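Local coordinates for protein CghA (Chaetomium globosum, PDB 6KBC) that binds the ligand WK1 in a pocket and is built from two beta-rich domains of the calycin clan, at residues E337-D342 against G373-S378; A249-M254 against E380-W385; A115-T120 against R130-F135; F62-F67 against T144-D149. One frame throughout, in Å; residues are numbered along the deposited sequence.

Interaction 1 of 4, residues E337-D342 against G373-S378; sequences EKWSFD and GGLVGS
The carbonyl oxygen of K338 takes the shortest bond of this contact, from V376 N at 2.7 Å and nearly straight at 163°. L375 CA-H leans on the same oxygen in a longer, weaker approach. A water bridges the other backbone polar groups of K338 and V376, accepting from K338 N (2.9 Å) and donating to V376 O. Further along, S340 and G374 form a hydrogen-bonded antiparallel pair: S340 N reaches G374 O at 3.0 Å and G374 N returns to S340 O at 2.9 Å. Both G373 and G374 run through this pairing with strongly positive phi, a conformation suited to glycine.

W339 and L375 form a non-hydrogen-bonded pair and project side by side from one face of the sheet. With CG anti to its backbone N (chi1 178°), L375 brings CD1 over the five-membered ring of W339, 4.0 Å from its centroid, a CH-pi contact. E337 CB lies over the same indole face, 3.8 Å from L375 CD1. V376 CG2 covers the CB atoms of K338 and S340, while the ammonium of K338 is directed to E328 and D295.

A type II turn runs from L375 to S378, and L375 O accepts from both S378 N and S378 OG, the hydroxyl at 2.8 Å. The contact joins strands 338-346 and 363-375 of the C-terminal domain. Direct bond, water and serine thus satisfy the backbone polar atoms of K338 and V376 and the carbonyl of L375, so the turn is held by polar bonds while the L375 methyl packs on the indole.

Interaction 2 of 4, residues A249-M254 against E380-W385; sequences AGPYVM and ESVHGW
The Y252 ring meets the carboxylate of E380 at its hydroxyl end: E380 CD lies in the ring plane at the edge, and the two planes are turned 69° from each other. P251 CG sits over one ring face, near the rim, and V382 CG2 comes to the edge at Y252 CD2, 3.9 Å away. The first segment is a tight type II' beta hairpin of the C-terminal calycin-like domain, turning from strand 239-249 into strand 252-261, and the start of strand 382-392 passes beside it.

Y252 OH donates to E380 OE2 over a very short 2.5 Å. E380 gets there by running out fully extended (chi1 -177°, chi2 170°). R277 braces both partners, hydrogen-bonding Y252 OH through NE and forming a salt bridge with E380 OE1, while L375 N also donates to OE2. The carboxylate is therefore gripped at both oxygens, and the nearby arginine would probably favour its ionised form. W339 and F341 also meet the Y252 ring.

V382 straddles the turn with its two methyls: CG1 rests 3.8 Å from P251 CD, and CG2 packs against A249 CB at 3.8 Å as well as on the tyrosine edge. The hairpin itself is closed by A249 N to Y252 O and Y252 N to A249 O, with G250 at positive phi in the turn. Alongside, a water joins the backbones, accepting from G250 N at 3.1 Å and donating to H383 O at 2.7 Å.

Interaction 3 of 4, residues A115-T120 against R130-F135; sequences AGVWRT and RTTASF
R130 brushes T120 with its CA, close to OG1, while its guanidinium goes to D149. T131 makes the next two links to T120: its N-H gives a long but straight bond to T120 OG1 (3.3 Å, 169°), and its carbonyl accepts from T120 N at 2.9 Å. The T120 hydroxyl is placed for this by its position between the backbone N and carbonyl carbon. T131 OG1 is taken by R153.

T132 then stands opposite R119 in a non-hydrogen-bonded pair, its CG2 touching V117 CG1 at 4.0 Å and lying near R119 CB. A133 pairs with W118 through two backbone bonds, the shorter from A133 N to W118 O at 2.7 Å. Strands 113-119 and 132-137 are here consecutive antiparallel strands of the N-terminal calycin-like domain, and the chain linking them is missing from the model over 122-129. S134 CB packs beside V117 CG2 on the same face as T132.

F135 turns to the other face. Chi1 of 59° swings its ring across toward the partner strand, where G116 CA sits over the ring centre, 3.8 Å from the centroid, a CH-pi contact at a residue without a side chain. F135 CE2 presses tightly on W118 CZ3 at 3.3 Å, the planes inclined by 38°. W118 NE1 donates to F67 O, and the F135 ring stacks on W49.

Interaction 4 of 4, residues F62-F67 against T144-D149; sequences FTVSFF and TTVVFD. With WK1 ((2S)-3-[(2S,4E)-4-[[(1R,2S,4aR,6S,8R,8aS)-2-[(E)-but-2-en-2-yl]-6,8-dimethyl-1,2,4a,5,6,7,8,8a-octahydronaphthalen-1-yl]-oxidanyl-methylidene]-3,5-bis(oxidanylidene)pyrrolidin-2-yl]-2-methyl-2-oxidanyl-propanoic acid), chain B.
F62 and F148 come at each other from opposite directions, F62 CZ 3.5 Å from F148 CE2, with F148 CZ at the edge of the F62 ring and in its plane; the two rings are inclined by 69°. In F148, CG stands anti to the carbonyl carbon (chi1 -59°), which carries the ring toward F62 and V64.

Aliphatic groups fill in beside the rings. V64 meets the edge of the F148 ring, CG2 lying 3.9 Å from F148 CZ, and V146 CG1 sits in the plane of the F66 ring at its edge, 3.8 Å from F66 CZ. These are buried, purely apolar meetings with no hydrogen bond between the segments.

Polar and ligand contacts belong to the other face of 62-67. S65 OG donates to O5 of WK1 at 2.7 Å, and F67 CE1 lies 3.6 Å from WK1 C11; N82, H94, K352 and N364 also bond this ligand. One strand thus faces both hydrophobic core and pocket.

Segments 62-67 and 144-149 cross at 87°, orthogonal packing as in calycin barrels, with I81 of strand 77-85, I154 and L158 of strand 154-162 and L196 of strand 181-200 closing around the core.

Two clusters emerge, one in each calycin-like domain. In the N-terminal domain, interactions 3 and 4 have centres 9 Å apart; neighbouring strands 132-137 and 143-150 join them, and 115-120/130-135 is nested along the chain inside the span closed by 62-67/144-149. Interactions 1 and 2 come later, in the C-terminal domain, with centres 10 Å apart; strands 363-375 and 382-392 are adjacent in sheet and sequence, and interaction 1 is nested within interaction 2. The clusters do not touch: centres of interactions 1 and 3 are 42 Å apart, those of 2 and 4 about 26 Å. Only interaction 4 touches WK1, which also bonds K352 and N364 of the C-terminal domain, so the pocket draws on both domains.

Interaction 1 of 4, residues E337-D342 against G373-S378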
# COMPACT_ATOMS: atom_id res chain seq x y z
N GLU A 337 12.54 23.24 -0.26
CA GLU A 337 13.16 22.23 -1.09
C GLU A 337 12.10 21.52 -1.92
O GLU A 337 10.94 21.37 -1.51
CB GLU A 337 13.91 21.22 -0.23
CG GLU A 337 15.14 21.81 0.45
CD GLU A 337 15.53 21.07 1.71
OE1 GLU A 337 14.65 20.94 2.60
OE2 GLU A 337 16.69 20.62 1.79
N LYS A 338 12.51 21.11 -3.11
CA LYS A 338 11.73 20.22 -3.97
C LYS A 338 12.61 19.04 -4.33
O LYS A 338 13.80 19.20 -4.61
CB LYS A 338 11.26 20.94 -5.25
CG LYS A 338 10.21 21.99 -5.02
CD LYS A 338 9.32 22.28 -6.26
CE LYS A 338 10.10 22.20 -7.55
NZ LYS A 338 9.24 22.49 -8.77
N TRP A 339 12.02 17.86 -4.31
CA TRP A 339 12.68 16.67 -4.80
C TRP A 339 11.85 16.09 -5.93
O TRP A 339 10.62 16.09 -5.86
CB TRP A 339 12.85 15.65 -3.69
CG TRP A 339 13.55 16.18 -2.48
CD1 TRP A 339 14.88 16.05 -2.16
CD2 TRP A 339 12.97 16.93 -1.41
NE1 TRP A 339 15.15 16.67 -0.96
CE2 TRP A 339 13.99 17.20 -0.47
CE3 TRP A 339 11.67 17.38 -1.14
CZ2 TRP A 339 13.76 17.92 0.71
CZ3 TRP A 339 11.44 18.07 0.05
CH2 TRP A 339 12.48 18.34 0.95
N SER A 340 12.52 15.63 -6.98
CA SER A 340 11.84 15.02 -8.11
C SER A 340 12.46 13.66 -8.38
O SER A 340 13.69 13.53 -8.42
CB SER A 340 11.95 15.89 -9.37
OG SER A 340 11.02 15.43 -10.33
N PHE A 341 11.61 12.65 -8.53
CA PHE A 341 12.07 11.31 -8.81
C PHE A 341 11.29 10.76 -9.99
O PHE A 341 10.08 10.96 -10.10
CB PHE A 341 11.90 10.36 -7.61
CG PHE A 341 12.56 10.86 -6.37
CD1 PHE A 341 13.90 10.57 -6.13
CD2 PHE A 341 11.87 11.64 -5.46
CE1 PHE A 341 14.53 11.03 -4.96
CE2 PHE A 341 12.49 12.10 -4.31
CZ PHE A 341 13.83 11.81 -4.08
N ASP A 342 11.99 10.06 -10.86
CA ASP A 342 11.35 9.31 -11.92
C ASP A 342 11.34 7.86 -11.52
O ASP A 342 12.38 7.30 -11.14
CB ASP A 342 12.07 9.52 -13.25
CG ASP A 342 11.72 10.85 -13.89
OD1 ASP A 342 10.93 11.62 -13.28
OD2 ASP A 342 12.19 11.12 -15.00
N GLY A 373 16.70 10.41 -9.37
CA GLY A 373 16.38 11.80 -9.13
C GLY A 373 17.04 12.40 -7.90
O GLY A 373 18.19 12.07 -7.60
N GLY A 374 16.34 13.28 -7.19
CA GLY A 374 16.91 13.87 -6.00
C GLY A 374 16.47 15.31 -5.86
O GLY A 374 15.48 15.74 -6.46
N LEU A 375 17.24 16.06 -5.08
CA LEU A 375 16.92 17.45 -4.76
C LEU A 375 16.98 18.33 -6.00
O LEU A 375 18.02 18.40 -6.68
CB LEU A 375 17.89 17.97 -3.69
CG LEU A 375 17.72 19.43 -3.28
CD1 LEU A 375 16.41 19.64 -2.54
CD2 LEU A 375 18.90 19.87 -2.38
N VAL A 376 15.87 19.01 -6.30
CA VAL A 376 15.82 19.89 -7.46
C VAL A 376 16.77 21.06 -7.24
O VAL A 376 16.89 21.58 -6.12
CB VAL A 376 14.38 20.37 -7.69
CG1 VAL A 376 14.31 21.40 -8.84
CG2 VAL A 376 13.48 19.17 -7.99
N GLY A 377 17.44 21.48 -8.31
CA GLY A 377 18.41 22.56 -8.23
C GLY A 377 19.77 22.15 -7.71
O GLY A 377 20.60 23.02 -7.42
N SER A 378 20.02 20.86 -7.56
CA SER A 378 21.28 20.37 -7.05
C SER A 378 21.87 19.39 -8.05
O SER A 378 21.24 19.01 -9.03
CB SER A 378 21.11 19.71 -5.68
OG SER A 378 20.64 18.38 -5.84
O HOH W 1 14.85 22.35 -4.24

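Interaction 2 of 4, residues A249-M254 against E380-W385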
# COMPACT_ATOMS: atom_id res chain seq x y z
N ALA A 249 15.79 5.38 -2.75
CA ALA A 249 16.87 5.76 -3.66
C ALA A 249 17.86 6.60 -2.87
O ALA A 249 17.55 7.72 -2.46
CB ALA A 249 16.35 6.55 -4.87
N GLY A 250 19.06 6.06 -2.65
CA GLY A 250 20.03 6.75 -1.83
C GLY A 250 19.48 7.00 -0.44
O GLY A 250 18.93 6.10 0.20
N PRO A 251 19.59 8.24 0.04
CA PRO A 251 19.05 8.56 1.37
C PRO A 251 17.53 8.69 1.40
O PRO A 251 16.97 8.87 2.49
CB PRO A 251 19.70 9.90 1.70
CG PRO A 251 19.83 10.55 0.35
CD PRO A 251 20.13 9.43 -0.62
N TYR A 252 16.86 8.62 0.26
CA TYR A 252 15.44 8.96 0.17
C TYR A 252 14.58 7.71 0.28
O TYR A 252 14.84 6.70 -0.38
CB TYR A 252 15.13 9.67 -1.15
CG TYR A 252 15.80 11.00 -1.26
CD1 TYR A 252 15.43 12.05 -0.44
CD2 TYR A 252 16.86 11.19 -2.13
CE1 TYR A 252 16.06 13.28 -0.53
CE2 TYR A 252 17.49 12.39 -2.22
CZ TYR A 252 17.09 13.43 -1.42
OH TYR A 252 17.74 14.65 -1.53
N VAL A 253 13.53 7.81 1.09
CA VAL A 253 12.48 6.81 1.14
C VAL A 253 11.16 7.53 0.88
O VAL A 253 10.89 8.56 1.51
CB VAL A 253 12.46 6.07 2.48
CG1 VAL A 253 11.20 5.24 2.61
CG2 VAL A 253 13.70 5.18 2.60
N MET A 254 10.38 7.01 -0.05
CA MET A 254 9.13 7.66 -0.42
C MET A 254 8.00 6.65 -0.46
O MET A 254 8.19 5.50 -0.88
CB MET A 254 9.22 8.40 -1.77
CG MET A 254 9.31 7.53 -3.01
SD MET A 254 10.37 8.24 -4.31
CE MET A 254 11.97 8.47 -3.50
N GLU A 380 22.50 16.42 -7.21
CA GLU A 380 22.15 15.10 -6.70
C GLU A 380 21.47 14.27 -7.78
O GLU A 380 20.57 14.74 -8.49
CB GLU A 380 21.23 15.24 -5.50
CG GLU A 380 20.87 13.93 -4.88
CD GLU A 380 20.17 14.12 -3.57
OE1 GLU A 380 20.56 13.44 -2.59
OE2 GLU A 380 19.19 14.90 -3.54
N SER A 381 21.90 13.02 -7.90
CA SER A 381 21.30 12.08 -8.84
C SER A 381 21.38 10.70 -8.19
O SER A 381 22.36 9.98 -8.36
CB SER A 381 22.02 12.11 -10.18
OG SER A 381 21.45 11.19 -11.08
N VAL A 382 20.35 10.36 -7.42
CA VAL A 382 20.36 9.11 -6.66
C VAL A 382 19.76 8.00 -7.51
O VAL A 382 19.13 8.26 -8.55
CB VAL A 382 19.63 9.24 -5.31
CG1 VAL A 382 20.40 10.16 -4.39
CG2 VAL A 382 18.22 9.74 -5.50
N HIS A 383 19.95 6.76 -7.10
CA HIS A 383 19.47 5.61 -7.85
C HIS A 383 18.92 4.58 -6.88
O HIS A 383 19.52 4.31 -5.84
CB HIS A 383 20.58 4.97 -8.72
CG HIS A 383 20.08 3.86 -9.59
ND1 HIS A 383 19.93 2.56 -9.12
CD2 HIS A 383 19.60 3.85 -10.86
CE1 HIS A 383 19.44 1.80 -10.08
NE2 HIS A 383 19.23 2.56 -11.15
N GLY A 384 17.77 4.02 -7.21
CA GLY A 384 17.19 3.05 -6.32
C GLY A 384 16.08 2.29 -6.99
O GLY A 384 15.96 2.26 -8.22
N TRP A 385 15.25 1.69 -6.14
CA TRP A 385 14.27 0.71 -6.56
C TRP A 385 13.02 0.89 -5.72
O TRP A 385 13.06 1.39 -4.60
CB TRP A 385 14.83 -0.71 -6.41
CG TRP A 385 15.97 -0.90 -7.31
CD1 TRP A 385 17.30 -0.74 -7.03
CD2 TRP A 385 15.88 -1.22 -8.69
NE1 TRP A 385 18.05 -0.96 -8.16
CE2 TRP A 385 17.20 -1.26 -9.19
CE3 TRP A 385 14.81 -1.47 -9.55
CZ2 TRP A 385 17.47 -1.55 -10.52
CZ3 TRP A 385 15.09 -1.78 -10.87
CH2 TRP A 385 16.41 -1.81 -11.34
O HOH W 2 19.41 3.04 -3.44

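Interaction 3 of 4, residues A115-T120 against R130-F135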
# COMPACT_ATOMS: atom_id res chain seq x y z
N ALA A 115 -2.72 -9.03 16.56
CA ALA A 115 -2.56 -10.25 15.79
C ALA A 115 -3.78 -10.43 14.91
O ALA A 115 -4.91 -10.35 15.40
CB ALA A 115 -2.37 -11.48 16.69
N GLY A 116 -3.56 -10.67 13.63
CA GLY A 116 -4.65 -10.90 12.69
C GLY A 116 -4.50 -12.29 12.10
O GLY A 116 -3.38 -12.73 11.83
N VAL A 117 -5.62 -12.98 11.94
CA VAL A 117 -5.61 -14.32 11.36
C VAL A 117 -6.77 -14.46 10.39
O VAL A 117 -7.94 -14.45 10.77
CB VAL A 117 -5.66 -15.42 12.45
CG1 VAL A 117 -5.40 -16.77 11.81
CG2 VAL A 117 -4.65 -15.16 13.56
N TRP A 118 -6.41 -14.51 9.11
CA TRP A 118 -7.20 -15.02 7.99
C TRP A 118 -6.98 -16.52 7.87
O TRP A 118 -5.88 -16.96 7.52
CB TRP A 118 -6.76 -14.24 6.75
CG TRP A 118 -7.34 -12.84 6.54
CD1 TRP A 118 -8.32 -12.51 5.66
CD2 TRP A 118 -7.29 -11.74 7.47
NE1 TRP A 118 -8.68 -11.19 5.81
CE2 TRP A 118 -8.10 -10.71 6.94
CE3 TRP A 118 -6.58 -11.49 8.64
CZ2 TRP A 118 -8.21 -9.46 7.54
CZ3 TRP A 118 -6.69 -10.24 9.24
CH2 TRP A 118 -7.50 -9.24 8.69
N ARG A 119 -8.00 -17.30 8.19
CA ARG A 119 -7.82 -18.74 8.31
C ARG A 119 -9.10 -19.49 7.99
O ARG A 119 -10.21 -18.95 8.08
CB ARG A 119 -7.35 -19.16 9.70
CG ARG A 119 -8.36 -18.81 10.78
CD ARG A 119 -7.93 -19.26 12.16
NE ARG A 119 -8.92 -18.84 13.16
CZ ARG A 119 -10.03 -19.50 13.46
NH1 ARG A 119 -10.37 -20.58 12.77
NH2 ARG A 119 -10.84 -19.03 14.40
N THR A 120 -8.93 -20.76 7.63
CA THR A 120 -10.01 -21.72 7.61
C THR A 120 -10.42 -22.09 9.04
O THR A 120 -9.78 -21.70 10.03
CB THR A 120 -9.59 -22.97 6.83
OG1 THR A 120 -8.33 -23.42 7.32
CG2 THR A 120 -9.48 -22.66 5.36
N ARG A 130 -6.55 -26.60 3.94
CA ARG A 130 -6.05 -25.80 5.09
C ARG A 130 -5.42 -24.49 4.61
O ARG A 130 -4.58 -24.54 3.71
CB ARG A 130 -5.04 -26.55 5.95
CG ARG A 130 -4.53 -25.75 7.14
CD ARG A 130 -3.72 -26.59 8.11
NE ARG A 130 -2.29 -26.45 7.94
CZ ARG A 130 -1.51 -27.35 7.35
NH1 ARG A 130 -2.05 -28.46 6.86
NH2 ARG A 130 -0.22 -27.14 7.23
N THR A 131 -5.81 -23.38 5.23
CA THR A 131 -5.27 -22.06 4.89
C THR A 131 -5.17 -21.20 6.14
O THR A 131 -6.18 -20.93 6.80
CB THR A 131 -6.12 -21.34 3.84
OG1 THR A 131 -6.38 -22.21 2.73
CG2 THR A 131 -5.40 -20.09 3.37
N THR A 132 -3.96 -20.76 6.45
CA THR A 132 -3.73 -19.78 7.50
C THR A 132 -2.83 -18.69 6.94
O THR A 132 -1.78 -18.98 6.35
CB THR A 132 -3.09 -20.41 8.74
OG1 THR A 132 -3.77 -21.63 9.05
CG2 THR A 132 -3.19 -19.47 9.92
N ALA A 133 -3.24 -17.44 7.11
CA ALA A 133 -2.40 -16.29 6.83
C ALA A 133 -2.56 -15.34 8.00
O ALA A 133 -3.68 -15.01 8.38
CB ALA A 133 -2.77 -15.60 5.51
N SER A 134 -1.45 -14.93 8.60
CA SER A 134 -1.56 -14.20 9.85
C SER A 134 -0.53 -13.09 9.88
O SER A 134 0.54 -13.19 9.27
CB SER A 134 -1.35 -15.14 11.05
OG SER A 134 0.02 -15.46 11.19
N PHE A 135 -0.87 -12.02 10.59
CA PHE A 135 0.10 -10.97 10.86
C PHE A 135 0.12 -10.66 12.34
O PHE A 135 -0.85 -10.88 13.07
CB PHE A 135 -0.17 -9.69 10.03
CG PHE A 135 -1.53 -9.06 10.26
CD1 PHE A 135 -1.74 -8.18 11.31
CD2 PHE A 135 -2.57 -9.30 9.37
CE1 PHE A 135 -2.99 -7.58 11.49
CE2 PHE A 135 -3.81 -8.69 9.54
CZ PHE A 135 -4.02 -7.84 10.62

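Interaction 4 of 4, residues F62-F67 against T144-D149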
# COMPACT_ATOMS: atom_id res chain seq x y z
N PHE A 62 7.57 -8.29 -2.79
CA PHE A 62 6.50 -9.08 -2.21
C PHE A 62 5.53 -8.13 -1.55
O PHE A 62 5.93 -7.17 -0.90
CB PHE A 62 7.04 -10.08 -1.16
CG PHE A 62 5.96 -10.90 -0.51
CD1 PHE A 62 5.55 -12.09 -1.08
CD2 PHE A 62 5.34 -10.46 0.65
CE1 PHE A 62 4.53 -12.83 -0.51
CE2 PHE A 62 4.33 -11.21 1.24
CZ PHE A 62 3.92 -12.39 0.66
N THR A 63 4.24 -8.41 -1.70
CA THR A 63 3.26 -7.60 -1.00
C THR A 63 2.05 -8.47 -0.72
O THR A 63 1.70 -9.34 -1.52
CB THR A 63 2.87 -6.34 -1.80
OG1 THR A 63 2.07 -5.48 -0.98
CG2 THR A 63 2.10 -6.70 -3.07
N VAL A 64 1.46 -8.26 0.44
CA VAL A 64 0.22 -8.91 0.81
C VAL A 64 -0.69 -7.85 1.40
O VAL A 64 -0.25 -6.99 2.18
CB VAL A 64 0.47 -10.07 1.81
CG1 VAL A 64 1.22 -9.57 3.04
CG2 VAL A 64 -0.83 -10.72 2.21
N SER A 65 -1.95 -7.87 1.00
CA SER A 65 -2.97 -7.05 1.62
C SER A 65 -3.97 -7.99 2.27
O SER A 65 -4.52 -8.86 1.59
CB SER A 65 -3.66 -6.12 0.61
OG SER A 65 -2.78 -5.08 0.22
N PHE A 66 -4.15 -7.86 3.58
CA PHE A 66 -5.20 -8.56 4.29
C PHE A 66 -6.46 -7.71 4.21
O PHE A 66 -6.49 -6.58 4.71
CB PHE A 66 -4.81 -8.81 5.74
CG PHE A 66 -3.64 -9.74 5.90
CD1 PHE A 66 -2.34 -9.27 5.81
CD2 PHE A 66 -3.84 -11.10 6.16
CE1 PHE A 66 -1.24 -10.13 5.98
CE2 PHE A 66 -2.75 -11.96 6.33
CZ PHE A 66 -1.46 -11.47 6.23
N PHE A 67 -7.50 -8.26 3.59
CA PHE A 67 -8.73 -7.54 3.30
C PHE A 67 -9.89 -8.05 4.14
O PHE A 67 -10.07 -9.26 4.30
CB PHE A 67 -9.12 -7.68 1.82
CG PHE A 67 -8.29 -6.87 0.87
CD1 PHE A 67 -8.14 -5.50 1.04
CD2 PHE A 67 -7.70 -7.48 -0.23
CE1 PHE A 67 -7.39 -4.75 0.13
CE2 PHE A 67 -6.95 -6.73 -1.14
CZ PHE A 67 -6.80 -5.37 -0.96
N THR A 144 7.02 -6.43 12.93
CA THR A 144 5.88 -7.19 12.45
C THR A 144 6.34 -8.59 12.10
O THR A 144 7.52 -8.83 11.82
CB THR A 144 5.23 -6.60 11.18
OG1 THR A 144 6.03 -6.92 10.04
CG2 THR A 144 5.09 -5.12 11.27
N THR A 145 5.39 -9.50 12.07
CA THR A 145 5.61 -10.83 11.53
C THR A 145 4.38 -11.23 10.75
O THR A 145 3.26 -11.09 11.24
CB THR A 145 5.89 -11.85 12.64
OG1 THR A 145 7.03 -11.41 13.38
CG2 THR A 145 6.19 -13.21 12.04
N VAL A 146 4.59 -11.69 9.52
CA VAL A 146 3.53 -12.21 8.68
C VAL A 146 3.88 -13.65 8.36
O VAL A 146 5.01 -13.93 7.95
CB VAL A 146 3.38 -11.38 7.40
CG1 VAL A 146 2.26 -11.92 6.55
CG2 VAL A 146 3.16 -9.92 7.77
N VAL A 147 2.94 -14.56 8.56
CA VAL A 147 3.21 -15.98 8.40
C VAL A 147 2.14 -16.59 7.52
O VAL A 147 0.94 -16.40 7.76
CB VAL A 147 3.27 -16.71 9.76
CG1 VAL A 147 3.55 -18.18 9.53
CG2 VAL A 147 4.34 -16.08 10.64
N PHE A 148 2.57 -17.31 6.50
CA PHE A 148 1.68 -18.03 5.61
C PHE A 148 1.82 -19.52 5.86
O PHE A 148 2.94 -20.03 5.93
CB PHE A 148 1.99 -17.70 4.15
CG PHE A 148 1.88 -16.23 3.83
CD1 PHE A 148 0.64 -15.66 3.58
CD2 PHE A 148 3.01 -15.42 3.82
CE1 PHE A 148 0.53 -14.30 3.30
CE2 PHE A 148 2.90 -14.06 3.54
CZ PHE A 148 1.66 -13.51 3.29
N ASP A 149 0.69 -20.19 6.01
CA ASP A 149 0.63 -21.65 6.10
C ASP A 149 -0.49 -22.07 5.16
O ASP A 149 -1.61 -22.35 5.58
CB ASP A 149 0.41 -22.12 7.55
CG ASP A 149 0.41 -23.64 7.68
OD1 ASP A 149 0.82 -24.33 6.73
OD2 ASP A 149 -0.03 -24.13 8.74
O WK1 B . -5.58 -8.92 -6.59
C17 WK1 B . -4.54 -8.43 -6.22
O1 WK1 B . -3.59 -9.10 -5.94
C19 WK1 B . -4.39 -6.97 -6.13
O2 WK1 B . -5.50 -6.29 -6.62
C18 WK1 B . -3.25 -6.54 -7.00
C20 WK1 B . -4.24 -6.72 -4.66
C22 WK1 B . -3.70 -5.37 -4.40
N WK1 B . -3.32 -5.03 -3.04
C21 WK1 B . -3.80 -3.83 -2.73
O5 WK1 B . -3.58 -3.27 -1.57
C23 WK1 B . -4.51 -4.24 -4.78
O4 WK1 B . -5.11 -4.08 -5.95
C24 WK1 B . -4.60 -3.21 -3.80
C16 WK1 B . -5.31 -1.94 -3.90
O3 WK1 B . -5.91 -1.69 -5.00
C9 WK1 B . -5.20 -0.94 -2.83
C8 WK1 B . -3.87 -0.24 -3.24
C12 WK1 B . -2.72 -1.08 -3.77
C13 WK1 B . -1.75 -1.51 -3.00
C90 WK1 B . -0.64 -2.34 -3.55
C14 WK1 B . -2.68 -1.46 -5.21
C7 WK1 B . -4.09 0.82 -4.28
C6 WK1 B . -4.99 1.74 -4.06
C3 WK1 B . -5.93 1.51 -2.92
C4 WK1 B . -6.34 0.06 -2.77
C5 WK1 B . -7.04 -0.05 -1.42
C11 WK1 B . -7.64 -1.41 -1.28
C2 WK1 B . -7.10 2.45 -2.83
C1 WK1 B . -7.53 2.39 -1.39
C10 WK1 B . -8.55 3.41 -1.00
C WK1 B . -8.07 1.02 -1.15